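PDB 3KV1: transcriptional repressor from Vibrio fischeri, which probably regulates transcription as a DNA-binding repressor of the SorC family, its C-terminal domain being a putative sugar-binding module. Local coordinates for residues S114-A122 / T138-A146. Sequence-based numbering, arbitrary orientation. Where two conformers were deposited one is given.
Sequences SSETLYAPA and TIKETLSQA
Leu-118 reaches across to helix 137-147 with both methyl groups. Leu-118 CD1 lies 3.8 Å from Thr-142 CB and also touches Ile-139 CG2. Leu-118 CD2 meets Leu-143 CD2 at 3.8 Å. The leucine CG is anti to the backbone N (chi1 -176°), which carries the fork over to this face. Ala-120 CB packs on Ile-139 CG1 at 3.8 Å. Thr-138 CG2 approaches the Tyr-119 ring obliquely, 4.1 Å from Tyr-119 CD1. Thr-117 CG2 lies over one face of that ring, offset toward the rim.

The largely parallel sheet flanked by helices is consistent with the Rossmann-like clan of the family. Strand 114-116 pairs in parallel with strand 83-86, and residues 117-122 run on past the helix. Thr-142 and Glu-116 both touch Val-85.

Polar groups meet through water. One molecule accepts from Tyr-119 N at 2.9 Å and donates to Thr-138 O at 3.1 Å. It also bonds Thr-142 OG1 and Thr-117 O. A second water donates to Thr-117 O at 2.7 Å and has a weak bond to Thr-142 OG1. Tyr-119 centres an inverse gamma turn, closed by a weak bond from Ala-120 N to Leu-118 O. Tyr-119 OH is held by Asp-101 of the second subunit, while Glu-116 OE1 salt-bridges Arg-83.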
ATOM      1  N   SER A 114       4.386  12.062   4.922  1.00 24.49           N
ATOM      2  CA  SER A 114       3.775  11.178   3.943  1.00 23.44           C
ATOM      3  C   SER A 114       4.267   9.755   4.067  1.00 22.44           C
ATOM      4  O   SER A 114       5.288   9.511   4.703  1.00 24.03           O
ATOM      5  CB  SER A 114       4.085  11.661   2.525  1.00 26.48           C
ATOM      6  OG  SER A 114       5.476  11.636   2.309  1.00 32.17           O
ATOM      7  N   SER A 115       3.563   8.817   3.453  1.00 21.53           N
ATOM      8  CA  SER A 115       4.063   7.448   3.509  1.00 18.07           C
ATOM      9  C   SER A 115       4.180   6.907   2.106  1.00 21.35           C
ATOM     10  O   SER A 115       3.446   7.342   1.212  1.00 25.53           O
ATOM     11  CB  SER A 115       3.149   6.563   4.345  1.00 21.65           C
ATOM     12  OG  SER A 115       1.867   6.540   3.786  1.00 25.94           O
ATOM     13  N   GLU A 116       5.044   5.914   1.930  0.52 18.80           N
ATOM     14  CA  GLU A 116       5.331   5.354   0.608  0.52 21.50           C
ATOM     15  C   GLU A 116       5.250   3.820   0.675  0.52 21.98           C
ATOM     16  O   GLU A 116       6.076   3.158   1.321  0.52 21.99           O
ATOM     17  CB  GLU A 116       6.696   5.840   0.108  0.52 23.26           C
ATOM     18  CG  GLU A 116       6.751   7.369  -0.029  0.52 27.55           C
ATOM     19  CD  GLU A 116       8.089   7.950  -0.507  0.52 32.53           C
ATOM     20  OE1 GLU A 116       8.989   7.197  -0.937  0.52 35.80           O
ATOM     21  OE2 GLU A 116       8.227   9.195  -0.456  0.52 33.55           O
ATOM     22  N   THR A 117       4.232   3.266   0.024  1.00 21.50           N
ATOM     23  CA  THR A 117       3.939   1.826   0.138  1.00 20.64           C
ATOM     24  C   THR A 117       4.866   0.979  -0.748  1.00 21.00           C
ATOM     25  O   THR A 117       5.238   1.404  -1.850  1.00 21.77           O
ATOM     26  CB  THR A 117       2.457   1.571  -0.242  1.00 34.91           C
ATOM     27  OG1 THR A 117       1.625   2.195   0.747  1.00 34.03           O
ATOM     28  CG2 THR A 117       2.142   0.067  -0.299  1.00 29.35           C
ATOM     29  N   LEU A 118       5.268  -0.190  -0.243  1.00 20.04           N
ATOM     30  CA  LEU A 118       5.943  -1.175  -1.088  1.00 21.12           C
ATOM     31  C   LEU A 118       4.826  -2.047  -1.653  1.00 23.08           C
ATOM     32  O   LEU A 118       4.150  -2.733  -0.875  1.00 20.65           O
ATOM     33  CB  LEU A 118       6.950  -1.985  -0.254  1.00 20.85           C
ATOM     34  CG  LEU A 118       7.796  -2.989  -1.041  1.00 23.45           C
ATOM     35  CD1 LEU A 118       8.634  -2.320  -2.128  1.00 23.21           C
ATOM     36  CD2 LEU A 118       8.707  -3.725  -0.049  1.00 26.78           C
ATOM     37  N   TYR A 119       4.575  -1.969  -2.978  1.00 20.79           N
ATOM     38  CA  TYR A 119       3.459  -2.699  -3.607  1.00 22.44           C
ATOM     39  C   TYR A 119       3.791  -4.157  -3.912  1.00 20.09           C
ATOM     40  O   TYR A 119       3.839  -4.569  -5.088  1.00 19.75           O
ATOM     41  CB  TYR A 119       2.983  -1.967  -4.893  1.00 20.99           C
ATOM     42  CG  TYR A 119       2.392  -0.635  -4.544  1.00 20.44           C
ATOM     43  CD1 TYR A 119       3.077   0.542  -4.831  1.00 20.58           C
ATOM     44  CD2 TYR A 119       1.177  -0.547  -3.868  1.00 20.99           C
ATOM     45  CE1 TYR A 119       2.539   1.786  -4.481  1.00 22.13           C
ATOM     46  CE2 TYR A 119       0.640   0.702  -3.498  1.00 21.35           C
ATOM     47  CZ  TYR A 119       1.333   1.853  -3.809  1.00 24.45           C
ATOM     48  OH  TYR A 119       0.804   3.085  -3.430  1.00 28.38           O
ATOM     49  N   ALA A 120       4.030  -4.937  -2.852  1.00 18.84           N
ATOM     50  CA  ALA A 120       4.321  -6.346  -2.973  1.00 16.56           C
ATOM     51  C   ALA A 120       3.981  -6.977  -1.630  1.00 17.46           C
ATOM     52  O   ALA A 120       4.030  -6.301  -0.590  1.00 20.39           O
ATOM     53  CB  ALA A 120       5.808  -6.560  -3.228  1.00 21.38           C
ATOM     54  N   PRO A 121       3.672  -8.265  -1.641  1.00 21.54           N
ATOM     55  CA  PRO A 121       3.442  -8.905  -0.340  1.00 20.13           C
ATOM     56  C   PRO A 121       4.759  -9.073   0.445  1.00 22.32           C
ATOM     57  O   PRO A 121       5.838  -9.140  -0.148  1.00 21.21           O
ATOM     58  CB  PRO A 121       2.915 -10.305  -0.695  1.00 21.11           C
ATOM     59  CG  PRO A 121       3.065 -10.473  -2.149  1.00 28.53           C
ATOM     60  CD  PRO A 121       3.525  -9.174  -2.784  1.00 25.73           C
ATOM     61  N   ALA A 122       4.640  -9.197   1.754  1.00 18.73           N
ATOM     62  CA  ALA A 122       5.821  -9.433   2.613  1.00 20.20           C
ATOM     63  C   ALA A 122       6.443 -10.795   2.326  1.00 21.97           C
ATOM     64  O   ALA A 122       7.673 -10.940   2.325  1.00 22.29           O
ATOM     65  CB  ALA A 122       5.413  -9.374   4.082  1.00 20.35           C
ATOM     66  N   THR A 138       8.411  -1.096 -10.198  1.00 25.54           N
ATOM     67  CA  THR A 138       7.674  -0.405  -9.149  1.00 26.54           C
ATOM     68  C   THR A 138       8.205  -0.772  -7.746  1.00 24.03           C
ATOM     69  O   THR A 138       8.291   0.099  -6.857  1.00 24.88           O
ATOM     70  CB  THR A 138       6.183  -0.735  -9.236  1.00 20.85           C
ATOM     71  OG1 THR A 138       5.700  -0.333 -10.524  1.00 25.58           O
ATOM     72  CG2 THR A 138       5.414  -0.022  -8.116  1.00 26.68           C
ATOM     73  N   ILE A 139       8.554  -2.049  -7.566  1.00 26.83           N
ATOM     74  CA  ILE A 139       9.101  -2.556  -6.309  1.00 25.99           C
ATOM     75  C   ILE A 139      10.525  -2.028  -6.128  1.00 24.52           C
ATOM     76  O   ILE A 139      10.875  -1.555  -5.048  1.00 27.42           O
ATOM     77  CB  ILE A 139       9.073  -4.105  -6.240  1.00 26.55           C
ATOM     78  CG1 ILE A 139       7.674  -4.600  -5.887  1.00 33.01           C
ATOM     79  CG2 ILE A 139       9.998  -4.635  -5.132  1.00 26.93           C
ATOM     80  CD1 ILE A 139       6.697  -4.466  -6.886  1.00 33.12           C
ATOM     81  N   LYS A 140      11.312  -2.016  -7.205  1.00 24.17           N
ATOM     82  CA  LYS A 140      12.701  -1.573  -7.111  1.00 26.86           C
ATOM     83  C   LYS A 140      12.761  -0.100  -6.738  1.00 27.98           C
ATOM     84  O   LYS A 140      13.651   0.315  -5.996  1.00 29.17           O
ATOM     85  CB  LYS A 140      13.458  -1.800  -8.444  1.00 29.83           C
ATOM     86  CG  LYS A 140      13.936  -3.210  -8.624  1.00 36.04           C
ATOM     87  CD  LYS A 140      14.502  -3.483 -10.021  1.00 44.03           C
ATOM     88  CE  LYS A 140      15.528  -2.452 -10.431  1.00 55.10           C
ATOM     89  NZ  LYS A 140      15.925  -2.631 -11.871  1.00 62.85           N
ATOM     90  N   GLU A 141      11.807   0.688  -7.220  1.00 27.60           N
ATOM     91  CA  GLU A 141      11.853   2.114  -6.957  1.00 28.09           C
ATOM     92  C   GLU A 141      11.647   2.376  -5.471  1.00 27.70           C
ATOM     93  O   GLU A 141      12.367   3.173  -4.878  1.00 26.19           O
ATOM     94  CB  GLU A 141      10.830   2.924  -7.766  1.00 28.16           C
ATOM     95  CG  GLU A 141      11.055   4.417  -7.613  1.00 37.77           C
ATOM     96  CD  GLU A 141      10.070   5.256  -8.416  1.00 62.67           C
ATOM     97  OE1 GLU A 141       9.818   4.928  -9.600  1.00 69.30           O
ATOM     98  OE2 GLU A 141       9.556   6.255  -7.862  1.00 71.51           O
ATOM     99  N   THR A 142      10.679   1.693  -4.862  1.00 24.75           N
ATOM    100  CA  THR A 142      10.405   1.934  -3.451  1.00 21.00           C
ATOM    101  C   THR A 142      11.554   1.410  -2.600  1.00 20.52           C
ATOM    102  O   THR A 142      11.952   2.046  -1.622  1.00 23.65           O
ATOM    103  CB  THR A 142       9.057   1.311  -3.009  1.00 25.88           C
ATOM    104  OG1 THR A 142       8.009   1.935  -3.762  1.00 29.16           O
ATOM    105  CG2 THR A 142       8.802   1.570  -1.522  1.00 24.38           C
ATOM    106  N   LEU A 143      12.067   0.239  -2.944  1.00 23.15           N
ATOM    107  CA  LEU A 143      13.200  -0.305  -2.192  1.00 24.84           C
ATOM    108  C   LEU A 143      14.412   0.625  -2.287  1.00 24.07           C
ATOM    109  O   LEU A 143      15.172   0.757  -1.329  1.00 24.20           O
ATOM    110  CB  LEU A 143      13.569  -1.709  -2.666  1.00 29.01           C
ATOM    111  CG  LEU A 143      12.580  -2.810  -2.319  1.00 32.47           C
ATOM    112  CD1 LEU A 143      13.169  -4.143  -2.786  1.00 38.51           C
ATOM    113  CD2 LEU A 143      12.320  -2.820  -0.819  1.00 40.27           C
ATOM    114  N   SER A 144      14.591   1.278  -3.434  0.54 28.12           N
ATOM    115  CA  SER A 144      15.668   2.258  -3.565  0.54 27.91           C
ATOM    116  C   SER A 144      15.434   3.472  -2.672  0.54 27.56           C
ATOM    117  O   SER A 144      16.376   3.983  -2.066  0.54 24.62           O
ATOM    118  CB  SER A 144      15.892   2.685  -5.019  0.54 30.17           C
ATOM    119  OG  SER A 144      16.621   1.697  -5.717  0.54 31.67           O
ATOM    120  N   GLN A 145      14.188   3.918  -2.569  1.00 24.20           N
ATOM    121  CA  GLN A 145      13.876   5.011  -1.643  1.00 25.22           C
ATOM    122  C   GLN A 145      14.173   4.604  -0.186  1.00 22.74           C
ATOM    123  O   GLN A 145      14.681   5.393   0.625  1.00 22.63           O
ATOM    124  CB  GLN A 145      12.418   5.475  -1.773  1.00 24.36           C
ATOM    125  CG  GLN A 145      12.120   6.165  -3.118  1.00 29.19           C
ATOM    126  CD  GLN A 145      13.169   7.216  -3.477  1.00 40.38           C
ATOM    127  OE1 GLN A 145      13.845   7.113  -4.513  1.00 48.11           O
ATOM    128  NE2 GLN A 145      13.323   8.226  -2.614  1.00 39.33           N
ATOM    129  N   ALA A 146      13.885   3.360   0.153  1.00 21.31           N
ATOM    130  CA  ALA A 146      14.082   2.957   1.535  1.00 23.62           C
ATOM    131  C   ALA A 146      15.582   2.848   1.798  1.00 23.24           C
ATOM    132  O   ALA A 146      16.054   3.176   2.873  1.00 21.71           O
ATOM    133  CB  ALA A 146      13.363   1.617   1.824  1.00 20.61           C
TER
HETATM  134  O   HOH W   1       6.402  -0.243  -4.413  1.00 22.25           O
HETATM  135  O   HOH W   2       5.302   3.768  -3.239  1.00 45.25           O